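Proton-dependent oligopeptide transporter family protein (Xanthomonas campestris, PDB 6EI3) probably carries short peptides across the membrane by coupling their uptake to proton movement, as a POT-family member of the major facilitator superfamily. Local coordinates at residues A[2-14]-A[181-194]. Residues are numbered along the deposited sequence; the frame is centred on the assembly and turned at random. Where two conformers were deposited one is given.
Sequences RQIPFIIGNEACE and IATAVFWLGRKRYV. With 78M ((2S)-2,3-dihydroxypropyl(7Z)-pentadec-7-enoate), chain B.
The ring of Phe6 lies flat against the backbone at Gly189, whose CA stands over the ring face, 3.7 Å from the Phe6 centroid, a CH-pi contact made directly with the main chain near the C-terminal end of helix 168-188. At the far rim of the ring, Phe6 CE2 lies over a face of the Arg192 guanidinium, 3.7 Å from Arg192 NE, with the two planes turned 60° apart. The same guanidinium brings NH1 to 3.7 Å from NE of the poorly ordered Arg2, so two like charges lie close together on the surface. Tyr193 reaches back toward the helix: with CG beside its own backbone N (chi1 -57°), its hydroxyl donates to a lone pair of Phe186 O at 2.7 Å, in the carbonyl plane, and Gly189 N is a second donor to that oxygen. In one of its two conformers, Ile7 CD1 lies 3.6 Å from Tyr193 CE1 and also touches Phe186 CE1. Gln3 runs counter to Tyr193, its CB against Tyr193 CD1, while Gln3 NE2 is hydrogen-bonded to Gln128 OE1.

These are two transmembrane helices of the MFS fold, the first of the chain and helix 168-188, nearly antiparallel at 169° with axes 7.9 Å apart. Close approach rests on Gly9 and Ala182: where Gly9 has no side chain, Val185 CG1 lies over the backbone of helix 4-14, 3.3 Å from Phe6 O, and Ala182 CB meets Cys13 CB at 3.6 Å. Asn10 CB packs beside Phe186 CB. On the far side of helix 168-188, Trp187 is sandwiched between the Arg190 guanidinium and the acyl chain of a bound monoacylglycerol lipid.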
ATOM      1  N   ARG A   2     -26.470  13.597  10.546  1.00 45.37           N
ATOM      2  CA  ARG A   2     -26.094  13.561  11.965  1.00 44.13           C
ATOM      3  C   ARG A   2     -25.192  12.391  12.371  1.00 44.98           C
ATOM      4  O   ARG A   2     -24.608  12.429  13.456  1.00 45.88           O
ATOM      5  CB  ARG A   2     -27.334  13.613  12.862  1.00 48.16           C
ATOM      6  CG  ARG A   2     -28.045  14.977  12.871  1.00 66.23           C
ATOM      7  CD  ARG A   2     -27.368  16.018  13.757  1.00 82.87           C
ATOM      8  NE  ARG A   2     -27.568  15.756  15.184  1.00 98.97           N
ATOM      9  CZ  ARG A   2     -27.280  16.619  16.154  1.00118.93           C
ATOM     10  NH1 ARG A   2     -26.779  17.815  15.864  1.00109.07           N
ATOM     11  NH2 ARG A   2     -27.495  16.297  17.423  1.00107.44           N
ATOM     12  N   GLN A   3     -25.058  11.367  11.513  1.00 37.68           N
ATOM     13  CA  GLN A   3     -24.186  10.211  11.777  1.00 34.53           C
ATOM     14  C   GLN A   3     -22.766  10.432  11.278  1.00 33.66           C
ATOM     15  O   GLN A   3     -21.883   9.726  11.717  1.00 31.83           O
ATOM     16  CB  GLN A   3     -24.761   8.907  11.183  1.00 34.97           C
ATOM     17  CG  GLN A   3     -24.917   8.914   9.666  1.00 37.47           C
ATOM     18  CD  GLN A   3     -26.306   9.340   9.228  1.00 48.26           C
ATOM     19  OE1 GLN A   3     -26.858  10.350   9.680  1.00 43.35           O
ATOM     20  NE2 GLN A   3     -26.884   8.604   8.294  1.00 35.26           N
ATOM     21  N   ILE A   4     -22.552  11.370  10.334  1.00 30.66           N
ATOM     22  CA  ILE A   4     -21.240  11.657   9.739  1.00 30.00           C
ATOM     23  C   ILE A   4     -20.142  12.016  10.817  1.00 32.86           C
ATOM     24  O   ILE A   4     -19.032  11.484  10.693  1.00 30.27           O
ATOM     25  CB  ILE A   4     -21.365  12.713   8.588  1.00 34.32           C
ATOM     26  CG1 ILE A   4     -22.102  12.101   7.347  1.00 35.11           C
ATOM     27  CG2 ILE A   4     -20.004  13.308   8.175  1.00 34.74           C
ATOM     28  CD1 ILE A   4     -21.378  10.825   6.654  1.00 37.00           C
ATOM     29  N   PRO A   5     -20.414  12.788  11.909  1.00 30.79           N
ATOM     30  CA  PRO A   5     -19.329  13.078  12.890  1.00 29.90           C
ATOM     31  C   PRO A   5     -18.721  11.833  13.553  1.00 31.06           C
ATOM     32  O   PRO A   5     -17.528  11.804  13.836  1.00 28.22           O
ATOM     33  CB  PRO A   5     -20.018  13.987  13.917  1.00 32.69           C
ATOM     34  CG  PRO A   5     -21.137  14.643  13.158  1.00 38.39           C
ATOM     35  CD  PRO A   5     -21.637  13.558  12.239  1.00 34.64           C
ATOM     36  N   PHE A   6     -19.534  10.792  13.774  1.00 28.76           N
ATOM     37  CA  PHE A   6     -19.076   9.525  14.372  1.00 27.89           C
ATOM     38  C   PHE A   6     -18.097   8.818  13.440  1.00 30.48           C
ATOM     39  O   PHE A   6     -17.145   8.218  13.918  1.00 28.65           O
ATOM     40  CB  PHE A   6     -20.263   8.613  14.713  1.00 29.96           C
ATOM     41  CG  PHE A   6     -21.203   9.212  15.737  1.00 31.85           C
ATOM     42  CD1 PHE A   6     -20.944   9.089  17.097  1.00 34.84           C
ATOM     43  CD2 PHE A   6     -22.342   9.901  15.340  1.00 33.03           C
ATOM     44  CE1 PHE A   6     -21.807   9.656  18.045  1.00 36.48           C
ATOM     45  CE2 PHE A   6     -23.202  10.466  16.283  1.00 37.23           C
ATOM     46  CZ  PHE A   6     -22.930  10.336  17.631  1.00 35.93           C
ATOM     47  N   ILE A   7     -18.324   8.939  12.107  1.00 27.85           N
ATOM     48  CA  ILE A   7     -17.474   8.372  11.046  0.50 27.06           C
ATOM     49  C   ILE A   7     -16.166   9.163  10.979  1.00 30.40           C
ATOM     50  O   ILE A   7     -15.095   8.573  10.860  1.00 29.88           O
ATOM     51  CB  ILE A   7     -18.236   8.401   9.676  0.50 30.81           C
ATOM     52  CG1 ILE A   7     -19.557   7.564   9.717  0.50 32.21           C
ATOM     53  CG2 ILE A   7     -17.337   8.009   8.480  0.50 30.60           C
ATOM     54  CD1 ILE A   7     -19.449   6.089   9.960  0.50 37.91           C
ATOM     55  N   ILE A   8     -16.262  10.523  11.057  1.00 29.24           N
ATOM     56  CA  ILE A   8     -15.079  11.412  11.003  1.00 28.88           C
ATOM     57  C   ILE A   8     -14.184  11.121  12.235  1.00 30.69           C
ATOM     58  O   ILE A   8     -12.978  10.939  12.071  1.00 30.48           O
ATOM     59  CB  ILE A   8     -15.496  12.922  10.882  1.00 33.14           C
ATOM     60  CG1 ILE A   8     -16.002  13.243   9.451  1.00 34.13           C
ATOM     61  CG2 ILE A   8     -14.341  13.873  11.278  1.00 33.19           C
ATOM     62  CD1 ILE A   8     -16.803  14.610   9.317  1.00 47.54           C
ATOM     63  N   GLY A   9     -14.797  11.041  13.422  1.00 26.23           N
ATOM     64  CA  GLY A   9     -14.112  10.737  14.679  1.00 25.78           C
ATOM     65  C   GLY A   9     -13.364   9.414  14.621  1.00 28.98           C
ATOM     66  O   GLY A   9     -12.185   9.339  14.952  1.00 27.57           O
ATOM     67  N   ASN A  10     -14.048   8.362  14.167  1.00 27.06           N
ATOM     68  CA  ASN A  10     -13.468   7.033  14.020  1.00 25.49           C
ATOM     69  C   ASN A  10     -12.299   7.079  13.029  1.00 29.81           C
ATOM     70  O   ASN A  10     -11.238   6.533  13.336  1.00 28.60           O
ATOM     71  CB  ASN A  10     -14.545   6.042  13.561  1.00 23.16           C
ATOM     72  CG  ASN A  10     -13.974   4.709  13.149  1.00 37.40           C
ATOM     73  OD1 ASN A  10     -13.643   3.845  13.975  1.00 29.43           O
ATOM     74  ND2 ASN A  10     -13.737   4.568  11.869  1.00 25.39           N
ATOM     75  N   GLU A  11     -12.485   7.746  11.857  1.00 27.18           N
ATOM     76  CA  GLU A  11     -11.436   7.871  10.833  1.00 27.31           C
ATOM     77  C   GLU A  11     -10.185   8.594  11.367  1.00 29.84           C
ATOM     78  O   GLU A  11      -9.065   8.141  11.123  1.00 28.61           O
ATOM     79  CB  GLU A  11     -11.984   8.578   9.563  1.00 29.30           C
ATOM     80  CG  GLU A  11     -10.960   8.825   8.453  1.00 35.37           C
ATOM     81  CD  GLU A  11     -10.439   7.629   7.667  1.00 49.65           C
ATOM     82  OE1 GLU A  11     -10.883   6.486   7.922  1.00 41.94           O
ATOM     83  OE2 GLU A  11      -9.599   7.848   6.767  1.00 41.87           O
ATOM     84  N   ALA A  12     -10.377   9.713  12.083  1.00 26.57           N
ATOM     85  CA  ALA A  12      -9.266  10.511  12.629  1.00 25.12           C
ATOM     86  C   ALA A  12      -8.457   9.724  13.649  1.00 27.78           C
ATOM     87  O   ALA A  12      -7.241   9.667  13.531  1.00 25.77           O
ATOM     88  CB  ALA A  12      -9.794  11.798  13.248  1.00 26.15           C
ATOM     89  N   CYS A  13      -9.134   9.074  14.626  1.00 26.04           N
ATOM     90  CA  CYS A  13      -8.429   8.301  15.658  1.00 26.04           C
ATOM     91  C   CYS A  13      -7.728   7.083  15.103  1.00 29.39           C
ATOM     92  O   CYS A  13      -6.571   6.860  15.468  1.00 29.22           O
ATOM     93  CB  CYS A  13      -9.354   7.943  16.811  1.00 26.89           C
ATOM     94  SG  CYS A  13     -10.067   9.374  17.646  1.00 31.61           S
ATOM     95  N   GLU A  14      -8.395   6.319  14.195  1.00 24.23           N
ATOM     96  CA  GLU A  14      -7.788   5.122  13.600  1.00 23.74           C
ATOM     97  C   GLU A  14      -6.555   5.464  12.748  1.00 26.48           C
ATOM     98  O   GLU A  14      -5.570   4.749  12.812  1.00 25.27           O
ATOM     99  CB  GLU A  14      -8.828   4.293  12.798  1.00 25.10           C
ATOM    100  CG  GLU A  14      -8.277   3.001  12.185  1.00 31.47           C
ATOM    101  CD  GLU A  14      -7.493   3.131  10.889  1.00 38.36           C
ATOM    102  OE1 GLU A  14      -7.748   4.099  10.147  1.00 33.70           O
ATOM    103  OE2 GLU A  14      -6.603   2.291  10.625  1.00 34.61           O
ATOM    104  N   ILE A 181     -10.691   4.326  21.363  1.00 26.94           N
ATOM    105  CA  ILE A 181     -11.571   5.493  21.209  1.00 27.04           C
ATOM    106  C   ILE A 181     -12.202   5.501  19.824  1.00 28.81           C
ATOM    107  O   ILE A 181     -13.378   5.836  19.724  1.00 28.78           O
ATOM    108  CB  ILE A 181     -10.831   6.828  21.510  1.00 29.79           C
ATOM    109  CG1 ILE A 181     -10.472   6.940  23.025  1.00 30.58           C
ATOM    110  CG2 ILE A 181     -11.676   8.041  21.029  1.00 29.25           C
ATOM    111  CD1 ILE A 181      -9.447   8.060  23.365  1.00 38.31           C
ATOM    112  N   ALA A 182     -11.422   5.157  18.759  1.00 23.45           N
ATOM    113  CA  ALA A 182     -11.938   5.092  17.385  1.00 23.33           C
ATOM    114  C   ALA A 182     -13.100   4.103  17.301  1.00 27.80           C
ATOM    115  O   ALA A 182     -14.130   4.419  16.698  1.00 27.82           O
ATOM    116  CB  ALA A 182     -10.832   4.653  16.420  1.00 22.89           C
ATOM    117  N   THR A 183     -12.927   2.907  17.917  1.00 24.58           N
ATOM    118  CA  THR A 183     -13.932   1.827  17.925  1.00 24.53           C
ATOM    119  C   THR A 183     -15.159   2.256  18.729  1.00 28.43           C
ATOM    120  O   THR A 183     -16.287   2.051  18.267  1.00 27.80           O
ATOM    121  CB  THR A 183     -13.306   0.509  18.447  1.00 31.42           C
ATOM    122  OG1 THR A 183     -12.129   0.220  17.695  1.00 31.53           O
ATOM    123  CG2 THR A 183     -14.269  -0.680  18.361  1.00 26.59           C
ATOM    124  N   ALA A 184     -14.935   2.875  19.922  1.00 24.81           N
ATOM    125  CA  ALA A 184     -16.018   3.355  20.778  1.00 25.95           C
ATOM    126  C   ALA A 184     -16.852   4.420  20.065  1.00 29.03           C
ATOM    127  O   ALA A 184     -18.078   4.378  20.151  1.00 28.75           O
ATOM    128  CB  ALA A 184     -15.463   3.913  22.098  1.00 26.91           C
ATOM    129  N   VAL A 185     -16.190   5.386  19.394  1.00 26.00           N
ATOM    130  CA  VAL A 185     -16.863   6.468  18.670  1.00 27.28           C
ATOM    131  C   VAL A 185     -17.709   5.897  17.509  1.00 29.55           C
ATOM    132  O   VAL A 185     -18.875   6.272  17.366  1.00 29.09           O
ATOM    133  CB  VAL A 185     -15.882   7.600  18.242  1.00 32.63           C
ATOM    134  CG1 VAL A 185     -16.508   8.510  17.188  1.00 33.29           C
ATOM    135  CG2 VAL A 185     -15.440   8.429  19.459  1.00 33.27           C
ATOM    136  N   PHE A 186     -17.148   4.935  16.744  1.00 25.98           N
ATOM    137  CA  PHE A 186     -17.887   4.294  15.653  1.00 25.61           C
ATOM    138  C   PHE A 186     -19.173   3.655  16.219  1.00 31.01           C
ATOM    139  O   PHE A 186     -20.257   3.949  15.738  1.00 29.77           O
ATOM    140  CB  PHE A 186     -17.007   3.266  14.890  1.00 25.25           C
ATOM    141  CG  PHE A 186     -17.670   2.693  13.646  1.00 25.89           C
ATOM    142  CD1 PHE A 186     -17.710   3.424  12.456  1.00 26.77           C
ATOM    143  CD2 PHE A 186     -18.235   1.422  13.662  1.00 25.14           C
ATOM    144  CE1 PHE A 186     -18.338   2.899  11.312  1.00 26.55           C
ATOM    145  CE2 PHE A 186     -18.816   0.883  12.509  1.00 26.41           C
ATOM    146  CZ  PHE A 186     -18.872   1.628  11.343  1.00 24.31           C
ATOM    147  N   TRP A 187     -19.043   2.878  17.313  1.00 29.81           N
ATOM    148  CA  TRP A 187     -20.147   2.203  18.012  1.00 31.15           C
ATOM    149  C   TRP A 187     -21.205   3.193  18.561  1.00 35.55           C
ATOM    150  O   TRP A 187     -22.400   2.900  18.520  1.00 35.09           O
ATOM    151  CB  TRP A 187     -19.563   1.304  19.124  1.00 30.48           C
ATOM    152  CG  TRP A 187     -20.577   0.627  19.995  1.00 32.78           C
ATOM    153  CD1 TRP A 187     -21.197  -0.569  19.765  1.00 35.85           C
ATOM    154  CD2 TRP A 187     -21.055   1.094  21.263  1.00 33.95           C
ATOM    155  NE1 TRP A 187     -22.065  -0.854  20.798  1.00 36.95           N
ATOM    156  CE2 TRP A 187     -22.007   0.157  21.725  1.00 39.06           C
ATOM    157  CE3 TRP A 187     -20.804   2.244  22.036  1.00 36.00           C
ATOM    158  CZ2 TRP A 187     -22.688   0.316  22.942  1.00 40.12           C
ATOM    159  CZ3 TRP A 187     -21.472   2.396  23.245  1.00 39.12           C
ATOM    160  CH2 TRP A 187     -22.409   1.446  23.682  1.00 40.60           C
ATOM    161  N   LEU A 188     -20.778   4.378  19.018  1.00 32.03           N
ATOM    162  CA  LEU A 188     -21.703   5.398  19.535  1.00 32.19           C
ATOM    163  C   LEU A 188     -22.688   5.942  18.477  1.00 33.76           C
ATOM    164  O   LEU A 188     -23.756   6.402  18.834  1.00 33.14           O
ATOM    165  CB  LEU A 188     -20.933   6.543  20.232  1.00 32.60           C
ATOM    166  CG  LEU A 188     -20.473   6.244  21.676  1.00 38.66           C
ATOM    167  CD1 LEU A 188     -19.326   7.135  22.084  1.00 39.87           C
ATOM    168  CD2 LEU A 188     -21.616   6.415  22.672  1.00 41.89           C
ATOM    169  N   GLY A 189     -22.346   5.862  17.195  1.00 30.64           N
ATOM    170  CA  GLY A 189     -23.277   6.293  16.161  1.00 31.15           C
ATOM    171  C   GLY A 189     -24.119   5.172  15.567  1.00 34.22           C
ATOM    172  O   GLY A 189     -24.840   5.430  14.605  1.00 34.36           O
ATOM    173  N   ARG A 190     -24.026   3.916  16.115  1.00 30.82           N
ATOM    174  CA  ARG A 190     -24.682   2.687  15.591  1.00 31.50           C
ATOM    175  C   ARG A 190     -26.185   2.818  15.275  1.00 36.40           C
ATOM    176  O   ARG A 190     -26.612   2.356  14.217  1.00 35.42           O
ATOM    177  CB  ARG A 190     -24.438   1.449  16.494  1.00 31.43           C
ATOM    178  CG  ARG A 190     -25.275   1.338  17.779  1.00 33.18           C
ATOM    179  CD  ARG A 190     -24.631   0.482  18.867  1.00 36.48           C
ATOM    180  NE  ARG A 190     -25.342   0.599  20.158  1.00 36.17           N
ATOM    181  CZ  ARG A 190     -25.159   1.571  21.050  1.00 45.98           C
ATOM    182  NH1 ARG A 190     -24.266   2.529  20.827  1.00 33.92           N
ATOM    183  NH2 ARG A 190     -25.855   1.582  22.181  1.00 42.78           N
ATOM    184  N   LYS A 191     -26.976   3.424  16.183  1.00 34.88           N
ATOM    185  CA  LYS A 191     -28.422   3.568  16.030  1.00 36.29           C
ATOM    186  C   LYS A 191     -28.831   4.571  14.948  1.00 40.02           C
ATOM    187  O   LYS A 191     -29.989   4.579  14.548  1.00 41.14           O
ATOM    188  CB  LYS A 191     -29.091   3.915  17.376  1.00 39.65           C
ATOM    189  CG  LYS A 191     -28.856   2.881  18.473  1.00 50.39           C
ATOM    190  CD  LYS A 191     -29.568   3.256  19.773  1.00 61.45           C
ATOM    191  CE  LYS A 191     -29.047   2.497  20.972  1.00 71.63           C
ATOM    192  NZ  LYS A 191     -29.307   1.035  20.875  1.00 81.86           N
ATOM    193  N   ARG A 192     -27.884   5.379  14.462  1.00 35.53           N
ATOM    194  CA  ARG A 192     -28.106   6.431  13.466  1.00 35.86           C
ATOM    195  C   ARG A 192     -27.683   6.022  12.046  1.00 37.27           C
ATOM    196  O   ARG A 192     -28.103   6.671  11.089  1.00 38.33           O
ATOM    197  CB  ARG A 192     -27.302   7.690  13.865  1.00 38.04           C
ATOM    198  CG  ARG A 192     -27.675   8.321  15.207  1.00 52.27           C
ATOM    199  CD  ARG A 192     -26.850   9.579  15.419  1.00 67.66           C
ATOM    200  NE  ARG A 192     -26.852  10.034  16.810  1.00 79.68           N
ATOM    201  CZ  ARG A 192     -26.821  11.310  17.184  1.00 95.09           C
ATOM    202  NH1 ARG A 192     -26.801  12.277  16.274  1.00 79.99           N
ATOM    203  NH2 ARG A 192     -26.821  11.630  18.472  1.00 86.40           N
ATOM    204  N   TYR A 193     -26.837   4.984  11.898  1.00 30.09           N
ATOM    205  CA  TYR A 193     -26.361   4.612  10.560  1.00 28.58           C
ATOM    206  C   TYR A 193     -27.395   4.042   9.606  1.00 34.54           C
ATOM    207  O   TYR A 193     -28.325   3.342  10.017  1.00 33.07           O
ATOM    208  CB  TYR A 193     -25.192   3.634  10.623  1.00 27.98           C
ATOM    209  CG  TYR A 193     -23.994   4.118  11.406  1.00 28.10           C
ATOM    210  CD1 TYR A 193     -23.502   5.411  11.242  1.00 29.81           C
ATOM    211  CD2 TYR A 193     -23.339   3.278  12.303  1.00 28.00           C
ATOM    212  CE1 TYR A 193     -22.400   5.862  11.974  1.00 27.69           C
ATOM    213  CE2 TYR A 193     -22.214   3.700  13.000  1.00 28.04           C
ATOM    214  CZ  TYR A 193     -21.760   5.000  12.848  1.00 31.12           C
ATOM    215  OH  TYR A 193     -20.680   5.418  13.573  1.00 28.60           O
ATOM    216  N   VAL A 194     -27.164   4.315   8.308  1.00 30.51           N
ATOM    217  CA  VAL A 194     -27.847   3.736   7.165  1.00 29.72           C
ATOM    218  C   VAL A 194     -27.119   2.388   6.948  1.00 32.01           C
ATOM    219  O   VAL A 194     -25.895   2.386   6.809  1.00 28.49           O
ATOM    220  CB  VAL A 194     -27.750   4.657   5.908  1.00 32.99           C
ATOM    221  CG1 VAL A 194     -28.324   3.956   4.661  1.00 32.86           C
ATOM    222  CG2 VAL A 194     -28.487   5.984   6.159  1.00 33.83           C
TER
HETATM  223  O21 78M B 601     -23.376  -5.367  14.408  1.00 82.45           O
HETATM  224  C20 78M B 601     -23.491  -6.628  15.051  1.00 84.56           C
HETATM  225  C18 78M B 601     -22.328  -6.868  15.986  1.00 84.27           C
HETATM  226  O19 78M B 601     -22.260  -8.258  16.322  1.00 84.47           O
HETATM  227  C17 78M B 601     -22.423  -6.039  17.243  1.00 85.40           C
HETATM  228  O2  78M B 601     -21.165  -6.228  17.933  1.00 85.15           O
HETATM  229  C1  78M B 601     -20.913  -5.447  18.990  1.00 85.89           C
HETATM  230  O1  78M B 601     -21.622  -4.538  19.338  1.00 88.17           O
HETATM  231  C2  78M B 601     -19.649  -5.873  19.686  1.00 83.44           C
HETATM  232  C3  78M B 601     -19.171  -4.943  20.801  1.00 81.11           C
HETATM  233  C4  78M B 601     -18.607  -3.619  20.298  1.00 76.80           C
HETATM  234  C5  78M B 601     -17.949  -2.777  21.377  1.00 75.30           C
HETATM  235  C6  78M B 601     -17.708  -1.328  20.970  1.00 72.80           C
HETATM  236  C7  78M B 601     -16.729  -0.603  21.849  1.00 72.15           C
HETATM  237  C8  78M B 601     -16.956   0.030  22.995  1.00 73.78           C
HETATM  238  C9  78M B 601     -18.254   0.183  23.744  1.00 75.89           C
HETATM  239  C10 78M B 601     -18.117   1.048  25.004  1.00 76.85           C
HETATM  240  C11 78M B 601     -18.123   2.549  24.740  1.00 76.73           C
HETATM  241  C12 78M B 601     -17.512   3.392  25.852  1.00 78.17           C
HETATM  242  C13 78M B 601     -17.699   4.896  25.666  1.00 79.16           C
HETATM  243  C15 78M B 601     -15.427   6.053  25.964  1.00 76.49           C
HETATM  244  C14 78M B 601     -16.811   5.773  26.545  1.00 79.25           C